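Local coordinates for protein argininosuccinate lyase (Chelativorans sp., PDB 6RXA) that is a C-N lyase of the aspartase/fumarase superfamily, known as EDDS lyase, that probably also splits argininosuccinate into fumarate and arginine, at residues K120-F123 and L124-Q127; R357-A360 and A361-S365. The protein carries 2 engineered substitutions. All blocks are in the same frame, centred on the assembly; numbering follows the deposited sequence. Where two conformers were deposited one is given.

Interaction 1 of 2, residues K120-F123 and L124-Q127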
ATOM      1  N   LYS A 120      10.800   6.499  21.495  1.00 14.51           N
ATOM      2  CA  LYS A 120       9.718   6.440  20.510  0.55 14.95           C
ATOM      3  C   LYS A 120       8.430   5.949  21.152  1.00 14.47           C
ATOM      4  O   LYS A 120       7.346   6.481  20.885  1.00 14.66           O
ATOM      5  CB  LYS A 120      10.093   5.517  19.345  0.55 16.42           C
ATOM      6  CG  LYS A 120       9.002   5.344  18.237  0.55 16.83           C
ATOM      7  CD  LYS A 120       8.941   6.576  17.314  0.55 18.33           C
ATOM      8  CE  LYS A 120       7.770   6.571  16.332  0.55 17.61           C
ATOM      9  NZ  LYS A 120       7.934   5.538  15.278  0.55 14.75           N
ATOM     10  N   ARG A 121       8.531   4.945  22.030  1.00 13.51           N
ATOM     11  CA  ARG A 121       7.353   4.449  22.731  1.00 12.81           C
ATOM     12  C   ARG A 121       6.740   5.527  23.626  1.00 12.90           C
ATOM     13  O   ARG A 121       5.512   5.651  23.704  1.00 13.67           O
ATOM     14  CB  ARG A 121       7.704   3.209  23.557  1.00 13.10           C
ATOM     15  CG  ARG A 121       7.875   1.917  22.765  1.00 13.55           C
ATOM     16  CD  ARG A 121       8.486   0.837  23.668  1.00 13.40           C
ATOM     17  NE  ARG A 121       8.558  -0.449  22.980  1.00 13.14           N
ATOM     18  CZ  ARG A 121       7.544  -1.305  22.892  1.00 13.65           C
ATOM     19  NH1 ARG A 121       6.383  -1.026  23.462  1.00 14.07           N
ATOM     20  NH2 ARG A 121       7.708  -2.440  22.234  1.00 14.49           N
ATOM     21  N   MET A 122       7.572   6.309  24.326  1.00 13.13           N
ATOM     22  CA  MET A 122       7.016   7.357  25.177  1.00 13.57           C
ATOM     23  C   MET A 122       6.318   8.429  24.348  1.00 13.47           C
ATOM     24  O   MET A 122       5.256   8.936  24.736  1.00 13.30           O
ATOM     25  CB  MET A 122       8.126   7.973  26.021  1.00 14.64           C
ATOM     26  CG  MET A 122       8.705   7.026  27.048  1.00 15.10           C
ATOM     27  SD  MET A 122      10.009   7.793  28.040  1.00 16.78           S
ATOM     28  CE  MET A 122       9.058   8.795  29.158  1.00 17.81           C
ATOM     29  N   PHE A 123       6.902   8.786  23.206  1.00 13.64           N
ATOM     30  CA  PHE A 123       6.256   9.714  22.290  1.00 13.90           C
ATOM     31  C   PHE A 123       4.932   9.151  21.786  1.00 12.89           C
ATOM     32  O   PHE A 123       3.899   9.822  21.871  1.00 13.75           O
ATOM     33  CB  PHE A 123       7.191  10.019  21.116  1.00 14.59           C
ATOM     34  CG  PHE A 123       6.512  10.701  19.970  1.00 16.02           C
ATOM     35  CD1 PHE A 123       6.039  11.991  20.107  1.00 16.40           C
ATOM     36  CD2 PHE A 123       6.338  10.045  18.767  1.00 16.85           C
ATOM     37  CE1 PHE A 123       5.385  12.609  19.056  1.00 17.00           C
ATOM     38  CE2 PHE A 123       5.694  10.671  17.706  1.00 17.37           C
ATOM     39  CZ  PHE A 123       5.227  11.947  17.859  1.00 16.59           C
ATOM     40  N   LEU A 124       4.940   7.916  21.268  1.00 12.48           N
ATOM     41  CA  LEU A 124       3.710   7.326  20.745  1.00 12.71           C
ATOM     42  C   LEU A 124       2.663   7.171  21.840  1.00 13.07           C
ATOM     43  O   LEU A 124       1.462   7.344  21.592  1.00 13.55           O
ATOM     44  CB  LEU A 124       3.972   5.986  20.062  1.00 12.82           C
ATOM     45  CG  LEU A 124       4.821   6.056  18.798  1.00 14.90           C
ATOM     46  CD1 LEU A 124       5.064   4.662  18.222  1.00 15.76           C
ATOM     47  CD2 LEU A 124       4.197   6.977  17.747  1.00 15.80           C
ATOM     48  N   ARG A 125       3.106   6.837  23.063  1.00 13.10           N
ATOM     49  CA  ARG A 125       2.192   6.682  24.193  1.00 13.85           C
ATOM     50  C   ARG A 125       1.447   7.984  24.465  1.00 13.08           C
ATOM     51  O   ARG A 125       0.217   7.991  24.593  1.00 13.54           O
ATOM     52  CB  ARG A 125       3.002   6.235  25.415  1.00 15.28           C
ATOM     53  CG  ARG A 125       2.226   6.069  26.694  1.00 15.90           C
ATOM     54  CD  ARG A 125       3.137   5.574  27.823  1.00 15.93           C
ATOM     55  NE  ARG A 125       4.081   6.605  28.242  1.00 15.45           N
ATOM     56  CZ  ARG A 125       5.047   6.418  29.137  1.00 15.74           C
ATOM     57  NH1 ARG A 125       5.229   5.225  29.695  1.00 15.62           N
ATOM     58  NH2 ARG A 125       5.824   7.429  29.476  1.00 16.38           N
ATOM     59  N   ASP A 126       2.172   9.104  24.542  1.00 13.50           N
ATOM     60  CA  ASP A 126       1.504  10.388  24.740  1.00 13.70           C
ATOM     61  C   ASP A 126       0.588  10.706  23.563  1.00 13.48           C
ATOM     62  O   ASP A 126      -0.528  11.206  23.755  1.00 14.19           O
ATOM     63  CB  ASP A 126       2.530  11.503  24.939  1.00 16.69           C
ATOM     64  CG  ASP A 126       2.903  11.720  26.418  1.00 20.88           C
ATOM     65  OD1 ASP A 126       2.297  11.119  27.329  1.00 22.78           O
ATOM     66  OD2 ASP A 126       3.832  12.509  26.672  1.00 23.53           O
ATOM     67  N   GLN A 127       1.029  10.402  22.336  1.00 13.54           N
ATOM     68  CA  GLN A 127       0.202  10.692  21.168  1.00 13.77           C
ATOM     69  C   GLN A 127      -1.022   9.787  21.111  1.00 13.44           C
ATOM     70  O   GLN A 127      -2.068  10.187  20.588  1.00 13.93           O
ATOM     71  CB  GLN A 127       1.028  10.566  19.896  1.00 14.47           C
ATOM     72  CG  GLN A 127       2.090  11.653  19.770  1.00 14.91           C
ATOM     73  CD  GLN A 127       1.515  13.052  19.747  1.00 16.29           C
ATOM     74  OE1 GLN A 127       0.728  13.399  18.872  1.00 16.00           O
ATOM     75  NE2 GLN A 127       1.910  13.870  20.715  1.00 19.02           N
TER
HETATM   76  O   HOH W   1       4.464   9.297  27.402  1.00 17.50           O
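Met122 O is gripped twice: Asp126 N donates to it at 3.1 Å in the ordinary helical pattern, and a water gives it a second proton at 2.8 Å. The same water accepts from Arg125 NE, lying at the edge of the guanidinium and in its plane, and so ties that side chain back to the preceding turn. Arg125 and Met122 run side by side, with Met122 CG over one face of the guanidinium and Met122 CE 3.5 Å from Arg125 NH2. Beyond the turn, Asn194 and Leu219 O take the two terminal nitrogens and Phe221 adds a cation-pi contact.

On another side of the helix, chi1 of -68° sets Gln127 CG over one face of the Phe123 ring, a CH-pi contact 3.9 Å from the centroid. The bend at chi2 folds the amide back, its plane 16° from the ring's, and Gln127 OE1 accepts from Arg130. Leu124 CD2 also touches the ring, 3.9 Å from Phe123 CD2. With an alanine at Phe123, Gln127 CG and Leu124 CD2 would probably lose the ring they share, opening a gap toward Leu35 and Ala38. Water and outside oxygens pair with all three guanidinium nitrogens, which probably lets the charge of Arg125 sit buried.

Interaction 2 of 2, residues R357-A360 and A361-S365; sequences RQYA and AENYS
Gln358 and Glu362 meet one helical turn apart, and Glu362 can be followed outward from the backbone. Glu362 CB lies 3.3 Å from Gln358 O, and CG stays against the same carbonyl. CG is anti to the carbonyl carbon (chi1 -63°), and the extended chain beyond it carries the carboxylate over the Gln358 side chain, with Glu362 CD 3.5 Å from Gln358 CG. At the tip, Glu362 OE1 accepts from Gln358 NE2 at 3.2 Å, while Glu362 OE2 stays near Gln358 CG. The bond lies close to the amide plane but meets OE1 from above the carboxylate plane; the two flat groups stand 88° apart.

The backbone beneath is the last turn of the helix. Tyr359 O takes both Glu362 N, at 3.2 Å from above the carbonyl plane, and Asn363 N, at 2.9 Å and far better aligned. Asn363 is where the chain leaves helical geometry. Its side chain runs alongside Tyr359, putting Asn363 ND2 3.6 Å from Tyr359 CD1, while Glu162 accepts from that amide and Tyr359 OH bonds to Tyr267 O. Past the end, one water links Ala360 O to Tyr364 N, though the bond from Tyr364 N is weak; another accepts from Ser365 N at 2.9 Å and sits close against Tyr359 O.

This C-terminal end of helix 353-362 rests on the two-stranded antiparallel sheet: Ala360 and Ser365 pack on Val155 of strand 153-158, and Tyr359 touches Glu162 of strand 161-167. Tyr364 reaches to helix 382-399, and to Gln285 of the second subunit.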
ATOM      1  N   ARG A 357     -37.665  14.667   5.256  1.00 15.31           N
ATOM      2  CA  ARG A 357     -38.974  14.020   5.322  1.00 16.67           C
ATOM      3  C   ARG A 357     -39.590  13.896   3.935  1.00 17.08           C
ATOM      4  O   ARG A 357     -40.194  12.863   3.605  1.00 18.26           O
ATOM      5  CB  ARG A 357     -39.893  14.826   6.237  1.00 20.28           C
ATOM      6  CG  ARG A 357     -41.242  14.176   6.509  1.00 34.00           C
ATOM      7  CD  ARG A 357     -42.113  15.111   7.383  1.00 58.27           C
ATOM      8  NE  ARG A 357     -41.321  15.924   8.316  1.00 76.40           N
ATOM      9  CZ  ARG A 357     -41.170  17.252   8.246  1.00 76.19           C
ATOM     10  NH1 ARG A 357     -40.418  17.880   9.144  1.00 61.06           N
ATOM     11  NH2 ARG A 357     -41.772  17.958   7.296  1.00 84.60           N
ATOM     12  N   GLN A 358     -39.456  14.934   3.104  1.00 16.82           N
ATOM     13  CA  GLN A 358     -40.032  14.885   1.764  1.00 17.47           C
ATOM     14  C   GLN A 358     -39.483  13.705   0.972  1.00 16.63           C
ATOM     15  O   GLN A 358     -40.240  12.933   0.376  1.00 17.40           O
ATOM     16  CB  GLN A 358     -39.741  16.185   1.015  1.00 20.59           C
ATOM     17  CG  GLN A 358     -40.256  16.199  -0.407  1.00 28.84           C
ATOM     18  CD  GLN A 358     -39.957  17.496  -1.134  1.00 43.45           C
ATOM     19  OE1 GLN A 358     -39.214  18.348  -0.638  1.00 37.67           O
ATOM     20  NE2 GLN A 358     -40.536  17.654  -2.317  1.00 61.62           N
ATOM     21  N   TYR A 359     -38.160  13.562   0.926  1.00 15.70           N
ATOM     22  CA  TYR A 359     -37.581  12.431   0.217  1.00 15.78           C
ATOM     23  C   TYR A 359     -38.105  11.115   0.782  1.00 16.04           C
ATOM     24  O   TYR A 359     -38.488  10.214   0.029  1.00 16.28           O
ATOM     25  CB  TYR A 359     -36.065  12.458   0.318  1.00 15.93           C
ATOM     26  CG  TYR A 359     -35.380  13.538  -0.477  1.00 18.77           C
ATOM     27  CD1 TYR A 359     -36.062  14.318  -1.397  1.00 21.71           C
ATOM     28  CD2 TYR A 359     -34.041  13.785  -0.294  1.00 17.53           C
ATOM     29  CE1 TYR A 359     -35.404  15.309  -2.125  1.00 20.55           C
ATOM     30  CE2 TYR A 359     -33.383  14.751  -1.022  1.00 17.14           C
ATOM     31  CZ  TYR A 359     -34.051  15.513  -1.921  1.00 18.17           C
ATOM     32  OH  TYR A 359     -33.376  16.493  -2.631  1.00 18.84           O
ATOM     33  N   ALA A 360     -38.132  10.989   2.114  1.00 15.43           N
ATOM     34  CA  ALA A 360     -38.584   9.738   2.722  1.00 16.43           C
ATOM     35  C   ALA A 360     -40.011   9.405   2.309  1.00 17.39           C
ATOM     36  O   ALA A 360     -40.348   8.232   2.091  1.00 18.01           O
ATOM     37  CB  ALA A 360     -38.477   9.816   4.245  1.00 16.50           C
ATOM     38  N   ALA A 361     -40.868  10.424   2.196  1.00 17.16           N
ATOM     39  CA  ALA A 361     -42.263  10.214   1.862  1.00 17.68           C
ATOM     40  C   ALA A 361     -42.489  10.017   0.369  1.00 18.09           C
ATOM     41  O   ALA A 361     -43.455   9.345  -0.018  1.00 18.67           O
ATOM     42  CB  ALA A 361     -43.087  11.423   2.306  1.00 18.03           C
ATOM     43  N   GLU A 362     -41.629  10.575  -0.477  1.00 18.54           N
ATOM     44  CA  GLU A 362     -41.911  10.661  -1.905  1.00 20.18           C
ATOM     45  C   GLU A 362     -41.098   9.736  -2.795  1.00 20.05           C
ATOM     46  O   GLU A 362     -41.578   9.390  -3.876  1.00 21.05           O
ATOM     47  CB  GLU A 362     -41.729  12.104  -2.400  1.00 21.46           C
ATOM     48  CG  GLU A 362     -42.694  13.064  -1.746  1.00 23.03           C
ATOM     49  CD  GLU A 362     -42.635  14.464  -2.323  1.00 25.19           C
ATOM     50  OE1 GLU A 362     -41.714  14.759  -3.110  1.00 25.79           O
ATOM     51  OE2 GLU A 362     -43.531  15.268  -1.989  1.00 26.64           O
ATOM     52  N   ASN A 363     -39.893   9.309  -2.396  1.00 18.66           N
ATOM     53  CA  ASN A 363     -38.956   8.695  -3.333  1.00 18.24           C
ATOM     54  C   ASN A 363     -38.838   7.172  -3.217  1.00 19.30           C
ATOM     55  O   ASN A 363     -37.848   6.596  -3.683  1.00 20.28           O
ATOM     56  CB  ASN A 363     -37.578   9.336  -3.207  1.00 18.46           C
ATOM     57  CG  ASN A 363     -37.547  10.762  -3.700  1.00 21.35           C
ATOM     58  OD1 ASN A 363     -38.504  11.252  -4.282  1.00 23.08           O
ATOM     59  ND2 ASN A 363     -36.428  11.437  -3.470  1.00 22.02           N
ATOM     60  N   TYR A 364     -39.829   6.513  -2.648  1.00 18.71           N
ATOM     61  CA  TYR A 364     -40.069   5.063  -2.732  1.00 17.78           C
ATOM     62  C   TYR A 364     -39.297   4.236  -1.719  1.00 16.50           C
ATOM     63  O   TYR A 364     -39.332   2.982  -1.815  1.00 16.10           O
ATOM     64  CB  TYR A 364     -39.899   4.498  -4.148  1.00 18.37           C
ATOM     65  CG  TYR A 364     -40.649   5.300  -5.197  1.00 20.28           C
ATOM     66  CD1 TYR A 364     -42.034   5.304  -5.239  1.00 21.98           C
ATOM     67  CD2 TYR A 364     -39.960   6.079  -6.122  1.00 20.77           C
ATOM     68  CE1 TYR A 364     -42.715   6.054  -6.181  1.00 22.32           C
ATOM     69  CE2 TYR A 364     -40.633   6.827  -7.064  1.00 22.07           C
ATOM     70  CZ  TYR A 364     -42.006   6.806  -7.093  1.00 23.18           C
ATOM     71  OH  TYR A 364     -42.676   7.554  -8.040  1.00 25.45           O
ATOM     72  N   SER A 365     -38.645   4.839  -0.730  1.00 15.52           N
ATOM     73  CA  SER A 365     -38.010   4.062   0.326  1.00 15.48           C
ATOM     74  C   SER A 365     -39.014   3.313   1.202  1.00 16.11           C
ATOM     75  O   SER A 365     -38.603   2.422   1.959  1.00 16.03           O
ATOM     76  CB  SER A 365     -37.118   4.969   1.175  1.00 15.59           C
ATOM     77  OG  SER A 365     -37.888   5.785   2.029  1.00 15.56           O
TER
HETATM   78  O   HOH W   2     -37.866   7.574  -0.192  1.00 15.37           O
HETATM   79  O   HOH W   3     -41.226   6.623  -0.026  1.00 18.98           O

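Overall arrangement
Interaction 1 comes first along the chain, within the long helix 112-147; interaction 2 follows more than two hundred residues later, at the end of the short helix 353-362. Their centres are 50 Å apart and their nearest atoms about 38 Å, on opposite sides of the chain's centre. The first is buried among helices 35-56, 236-262 and 329-348, in the helical body of the lyase fold; the second lies farther out, by the 153-158/161-167 hairpin and a neighbouring subunit. The side chain of Lys120 is about 11 Å from that of Asn113, and that of Ser365 about 10 Å from that of Thr158, so both contacts probably belong to the surroundings of ligand-binding residues.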